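Local coordinates for epsin 1 (Danio rerio, PDB 5LP0), which probably binds membranes rich in phosphatidylinositol 4,5-bisphosphate through its ENTH domain, bends them and promotes clathrin-coated invaginations in receptor-mediated endocytosis, at residues S46-R51 and Y63-L68; R13-N18 and S25-E30. All coordinates share one frame; numbering follows the deposited sequence. Where two conformers were deposited one is given.

Contact 1 of 2, residues S46-R51 and Y63-L68; sequences SMVWKR and YKAMTL
Ala65 and Val48 bury the most surface where helix 38-51 packs on helix 59-75 in the all-helical ENTH domain, and they show a small residue at the point of nearest CA approach. Their CA atoms lie 5.8 Å apart, while the axes of the two short segments pass at 9.0 Å and run roughly antiparallel, 142° between their directions. The methyl of Ala65 points at the backbone of the facing helix: its CB sits 3.8 Å from CB of Arg51 and 4.0 Å from the carbonyl oxygen of Val48, so it meets both side chain and main chain.

Val48 uses its two methyls separately. CG1, anti to the backbone N (chi1 176°), comes to 4.0 Å from the carbonyl oxygen of Ala65, and CG2 touches CD2 of Leu68 at 3.9 Å. The valine and leucine side chains meet at a slant, one methyl of each making the contact, about one turn along from Ala65. Val12 of helix 8-15 and Met69 also touch Val48, which joins this pair of helices to the wider core.

Arg51 divides its roles. CB belongs to the apolar seam, whereas the chain bends at chi2 (-81°) and carries the guanidinium away from helix 59-75. There NH1 hydrogen-bonds OG1 of Thr16, and the side chain lies close to Arg13 and His61, which together with Arg51 probably bind the inositol phosphate headgroup. No hydrogen bond crosses between the two segments. The chemistry is thus that of plain apolar packing, which takes in the root of Arg51 and leaves its charged end to be positioned by polar partners elsewhere, consistent with a role in holding an anionic lipid.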
loop_
_atom_site.group_PDB
_atom_site.type_symbol
_atom_site.label_atom_id
_atom_site.label_comp_id
_atom_site.label_asym_id
_atom_site.label_seq_id
_atom_site.Cartn_x
_atom_site.Cartn_y
_atom_site.Cartn_z
ATOM N N SER A 46 2.963 1.455 9.771
ATOM C CA SER A 46 2.456 2.689 10.341
ATOM C C SER A 46 2.398 3.758 9.253
ATOM O O SER A 46 1.380 4.479 9.123
ATOM C CB SER A 46 3.353 3.147 11.491
ATOM O OG SER A 46 2.901 4.394 11.960
ATOM N N MET A 47 3.481 3.881 8.485
ATOM C CA MET A 47 3.525 4.885 7.433
ATOM C C MET A 47 2.491 4.616 6.337
ATOM O O MET A 47 1.878 5.539 5.806
ATOM C CB MET A 47 4.937 4.994 6.859
ATOM C CG MET A 47 5.125 6.241 5.997
ATOM S SD MET A 47 4.990 7.769 6.978
ATOM C CE MET A 47 3.726 8.690 6.101
ATOM N N VAL A 48 2.247 3.364 5.996
ATOM C CA VAL A 48 1.268 3.058 4.970
ATOM C C VAL A 48 -0.126 3.447 5.446
ATOM O O VAL A 48 -0.887 4.076 4.687
ATOM C CB VAL A 48 1.326 1.565 4.530
ATOM C CG1 VAL A 48 0.216 1.278 3.519
ATOM C CG2 VAL A 48 2.677 1.216 3.885
ATOM N N TRP A 49 -0.502 3.097 6.664
ATOM C CA TRP A 49 -1.807 3.471 7.213
ATOM C C TRP A 49 -1.968 4.983 7.291
ATOM O O TRP A 49 -3.066 5.505 7.013
ATOM C CB TRP A 49 -2.066 2.827 8.585
ATOM C CG TRP A 49 -2.157 1.314 8.581
ATOM C CD1 TRP A 49 -1.365 0.450 9.286
ATOM C CD2 TRP A 49 -3.097 0.495 7.860
ATOM N NE1 TRP A 49 -1.744 -0.838 9.035
ATOM C CE2 TRP A 49 -2.796 -0.848 8.161
ATOM C CE3 TRP A 49 -4.161 0.769 6.994
ATOM C CZ2 TRP A 49 -3.513 -1.925 7.616
ATOM C CZ3 TRP A 49 -4.872 -0.288 6.449
ATOM C CH2 TRP A 49 -4.550 -1.629 6.770
ATOM N N LYS A 50 -0.894 5.704 7.597
ATOM C CA LYS A 50 -0.958 7.159 7.594
ATOM C C LYS A 50 -1.264 7.685 6.198
ATOM O O LYS A 50 -2.136 8.536 6.028
ATOM C CB LYS A 50 0.350 7.752 8.085
ATOM C CG LYS A 50 0.543 7.641 9.600
ATOM C CD LYS A 50 1.878 8.247 10.052
ATOM C CE LYS A 50 2.124 8.049 11.567
ATOM N NZ LYS A 50 3.496 8.481 11.936
ATOM N N ARG A 51 -0.581 7.174 5.177
ATOM C CA ARG A 51 -0.798 7.653 3.821
ATOM C C ARG A 51 -2.212 7.287 3.354
ATOM O O ARG A 51 -2.847 8.058 2.645
ATOM C CB ARG A 51 0.275 7.081 2.882
ATOM C CG ARG A 51 1.676 7.714 3.109
ATOM C CD ARG A 51 1.729 9.068 2.391
ATOM N NE ARG A 51 2.645 10.104 2.901
ATOM C CZ ARG A 51 3.765 10.502 2.296
ATOM N NH1 ARG A 51 4.207 9.887 1.214
ATOM N NH2 ARG A 51 4.486 11.494 2.805
ATOM N N TYR A 63 -4.009 6.614 -3.038
ATOM C CA TYR A 63 -3.991 5.713 -4.189
ATOM C C TYR A 63 -2.695 4.888 -4.233
ATOM O O TYR A 63 -2.731 3.653 -4.314
ATOM C CB TYR A 63 -4.153 6.547 -5.454
ATOM C CG TYR A 63 -4.300 5.744 -6.718
ATOM C CD1 TYR A 63 -5.498 5.127 -7.039
ATOM C CD2 TYR A 63 -3.233 5.610 -7.600
ATOM C CE1 TYR A 63 -5.639 4.404 -8.206
ATOM C CE2 TYR A 63 -3.364 4.885 -8.760
ATOM C CZ TYR A 63 -4.569 4.283 -9.057
ATOM O OH TYR A 63 -4.693 3.566 -10.228
ATOM N N LYS A 64 -1.545 5.565 -4.136
ATOM C CA LYS A 64 -0.247 4.882 -4.190
ATOM C C LYS A 64 0.015 3.994 -2.956
ATOM O O LYS A 64 0.640 2.933 -3.070
ATOM C CB LYS A 64 0.880 5.894 -4.420
ATOM C CG LYS A 64 0.833 6.486 -5.836
ATOM C CD LYS A 64 1.743 7.698 -6.065
ATOM C CE LYS A 64 3.201 7.274 -6.152
ATOM N NZ LYS A 64 4.068 8.472 -6.354
ATOM N N ALA A 65 -0.485 4.401 -1.799
ATOM C CA ALA A 65 -0.391 3.551 -0.609
ATOM C C ALA A 65 -1.181 2.276 -0.815
ATOM O O ALA A 65 -0.761 1.217 -0.323
ATOM C CB ALA A 65 -0.858 4.290 0.643
ATOM N N MET A 66 -2.264 2.314 -1.596
ATOM C CA MET A 66 -3.032 1.079 -1.815
ATOM C C MET A 66 -2.262 0.197 -2.800
ATOM O O MET A 66 -2.225 -1.027 -2.638
ATOM C CB MET A 66 -4.441 1.336 -2.350
ATOM C CG MET A 66 -5.425 1.765 -1.282
ATOM S SD MET A 66 -7.131 1.765 -1.862
ATOM C CE MET A 66 -7.025 3.236 -2.876
ATOM N N THR A 67 -1.614 0.795 -3.797
ATOM C CA THR A 67 -0.769 0.027 -4.709
ATOM C C THR A 67 0.359 -0.639 -3.931
ATOM O O THR A 67 0.623 -1.825 -4.096
ATOM C CB THR A 67 -0.221 0.912 -5.784
ATOM O OG1 THR A 67 -1.331 1.433 -6.525
ATOM C CG2 THR A 67 0.701 0.125 -6.718
ATOM N N LEU A 68 0.987 0.110 -3.030
ATOM C CA LEU A 68 2.048 -0.454 -2.212
ATOM C C LEU A 68 1.494 -1.540 -1.284
ATOM O O LEU A 68 2.073 -2.630 -1.182
ATOM C CB LEU A 68 2.748 0.645 -1.428
ATOM C CG LEU A 68 3.788 0.132 -0.434
ATOM C CD1 LEU A 68 4.922 -0.587 -1.165
ATOM C CD2 LEU A 68 4.339 1.275 0.387
#

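Contact 2 of 2, residues R13-N18 and S25-E30; sequences REATSN and SSLMSE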
loop_
_atom_site.group_PDB
_atom_site.type_symbol
_atom_site.label_atom_id
_atom_site.label_comp_id
_atom_site.label_asym_id
_atom_site.label_seq_id
_atom_site.Cartn_x
_atom_site.Cartn_y
_atom_site.Cartn_z
ATOM N N ARG A 13 7.482 6.542 2.291
ATOM C CA ARG A 13 7.091 7.901 1.903
ATOM C C ARG A 13 7.386 8.134 0.428
ATOM O O ARG A 13 6.559 8.663 -0.307
ATOM C CB ARG A 13 7.819 8.957 2.743
ATOM C CG ARG A 13 7.282 9.086 4.125
ATOM C CD ARG A 13 8.157 9.993 4.992
ATOM N NE ARG A 13 7.573 10.140 6.318
ATOM C CZ ARG A 13 6.636 11.027 6.634
ATOM N NH1 ARG A 13 6.180 11.874 5.718
ATOM N NH2 ARG A 13 6.158 11.066 7.873
ATOM N N GLU A 14 8.561 7.716 -0.008
ATOM C CA GLU A 14 8.966 7.878 -1.388
ATOM C C GLU A 14 8.021 7.121 -2.313
ATOM O O GLU A 14 7.633 7.625 -3.348
ATOM C CB GLU A 14 10.391 7.360 -1.568
ATOM C CG GLU A 14 10.844 7.384 -3.007
ATOM C CD GLU A 14 11.010 8.789 -3.534
ATOM O OE1 GLU A 14 11.421 9.670 -2.741
ATOM O OE2 GLU A 14 10.710 9.019 -4.734
ATOM N N ALA A 15 7.656 5.903 -1.914
ATOM C CA ALA A 15 6.802 5.044 -2.709
ATOM C C ALA A 15 5.380 5.584 -2.806
ATOM O O ALA A 15 4.625 5.183 -3.683
ATOM C CB ALA A 15 6.781 3.618 -2.128
ATOM N N THR A 16 4.978 6.399 -1.843
ATOM C CA THR A 16 3.604 6.887 -1.796
ATOM C C THR A 16 3.457 8.407 -1.962
ATOM O O THR A 16 2.452 9.008 -1.553
ATOM C CB THR A 16 2.953 6.429 -0.490
ATOM O OG1 THR A 16 3.678 6.955 0.639
ATOM C CG2 THR A 16 2.910 4.889 -0.410
ATOM N N SER A 17 4.444 9.032 -2.582
ATOM C CA SER A 17 4.440 10.479 -2.762
ATOM C C SER A 17 3.353 10.956 -3.729
ATOM O O SER A 17 2.706 10.161 -4.423
ATOM C CB SER A 17 5.792 10.929 -3.325
ATOM O OG SER A 17 5.831 10.647 -4.713
ATOM N N ASN A 18 3.173 12.262 -3.800
ATOM C CA ASN A 18 2.216 12.816 -4.748
ATOM C C ASN A 18 2.710 12.845 -6.203
ATOM O O ASN A 18 1.958 13.257 -7.080
ATOM C CB ASN A 18 1.800 14.228 -4.321
ATOM C CG ASN A 18 0.758 14.235 -3.211
ATOM O OD1 ASN A 18 -0.130 13.378 -3.150
ATOM N ND2 ASN A 18 0.856 15.221 -2.325
ATOM N N SER A 25 8.819 -0.474 -8.872
ATOM C CA SER A 25 8.777 -1.893 -8.525
ATOM C C SER A 25 9.990 -2.336 -7.721
ATOM O O SER A 25 9.893 -3.201 -6.863
ATOM C CB SER A 25 8.724 -2.738 -9.796
ATOM O OG SER A 25 10.024 -2.880 -10.341
ATOM N N SER A 26 11.149 -1.762 -8.012
ATOM C CA SER A 26 12.348 -2.136 -7.263
ATOM C C SER A 26 12.269 -1.605 -5.826
ATOM O O SER A 26 12.690 -2.270 -4.871
ATOM C CB SER A 26 13.612 -1.628 -7.958
ATOM O OG SER A 26 13.631 -0.215 -8.031
ATOM N N LEU A 27 11.701 -0.413 -5.670
ATOM C CA LEU A 27 11.548 0.163 -4.342
ATOM C C LEU A 27 10.540 -0.680 -3.584
ATOM O O LEU A 27 10.745 -1.021 -2.407
ATOM C CB LEU A 27 11.092 1.615 -4.427
ATOM C CG LEU A 27 10.849 2.338 -3.100
ATOM C CD1 LEU A 27 12.036 2.219 -2.165
ATOM C CD2 LEU A 27 10.524 3.818 -3.354
ATOM N N MET A 28 9.458 -1.052 -4.261
ATOM C CA MET A 28 8.439 -1.844 -3.607
ATOM C C MET A 28 9.055 -3.179 -3.184
ATOM O O MET A 28 8.751 -3.678 -2.114
ATOM C CB MET A 28 7.175 -2.034 -4.467
ATOM C CG MET A 28 6.253 -0.751 -4.571
ATOM S SD MET A 28 4.585 -1.056 -5.235
ATOM C CE MET A 28 5.029 -1.509 -6.898
ATOM N N SER A 29 9.945 -3.749 -3.998
ATOM C CA SER A 29 10.573 -5.011 -3.630
ATOM C C SER A 29 11.437 -4.854 -2.381
ATOM O O SER A 29 11.444 -5.720 -1.521
ATOM C CB SER A 29 11.408 -5.549 -4.788
ATOM O OG SER A 29 11.996 -6.791 -4.441
ATOM N N GLU A 30 12.168 -3.753 -2.289
ATOM C CA GLU A 30 12.951 -3.474 -1.091
ATOM C C GLU A 30 12.065 -3.424 0.170
ATOM O O GLU A 30 12.401 -3.988 1.210
ATOM C CB GLU A 30 13.726 -2.164 -1.244
ATOM C CG GLU A 30 14.798 -2.204 -2.311
ATOM C CD GLU A 30 15.341 -0.825 -2.661
ATOM O OE1 GLU A 30 15.270 0.086 -1.810
ATOM O OE2 GLU A 30 15.837 -0.653 -3.795
#
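One methyl of Leu27 meets both Glu14 and Ala15, joining two consecutive helices of the ENTH domain, 8-15 and 25-34, near the C-terminal end of the first. The case shows how one branched side chain can supply most of a small contact between two helices.

The buried side is that of Ala15, which the leucine covers more fully than it does Glu14. CD2 of Leu27 lies 3.9 Å from CB of Ala15 and 3.8 Å from its backbone N, against the last helical residue before Thr16 departs from helical geometry. In Leu27, CG is anti to the backbone N (chi1 178°), and CD2, continuing the extended line from CA, is the methyl that leads, spanning the gap where the CA atoms of Ala15 and Leu27 are 7.0 Å apart. Pro23, in the connecting loop, touches Ala15 as well, and the neighbouring Met28 packs on Pro23, Leu68 and Tyr71.

The solvent side belongs to Glu14, exposed and less covered, which offers the aliphatic part of its chain. Its side chain crosses that of Leu27 at about a right angle, and the bend at chi2 (68°) turns the carboxylate off the line of CB and CG, so the methylenes face the leucine. The polar bonding nearby is made with other parts of the chain: Glu30 forms a salt bridge with Lys11, and Arg13, a likely lipid-headgroup ligand like Asn18, forms another with Glu9. The shortest approach of the whole contact nonetheless falls on this exposed side, 3.6 Å from CG of Glu14 to CD2 of Leu27.

In the fold
Contact 1 is the core example, its centre about 4 Å from the centre of the chain, with three of four touching residues buried; the centre of contact 2 lies about 9 Å from it, and one side meets solvent. Contact 1 sets methyls against each other and against carbonyl oxygens, contact 2 a leucine methyl against an alanine and the aliphatic part of an exposed acid. Neither has a hydrogen bond between its own segments, yet polar bonds join the two: Lys64 NZ probably bonds the carbonyl oxygen of Ser17, and Arg51 reaches the same region from helix 38-51. Four different helices take part, and the likely headgroup ligands are divided between 13-18 and 46-51, with His61 just before 63-68.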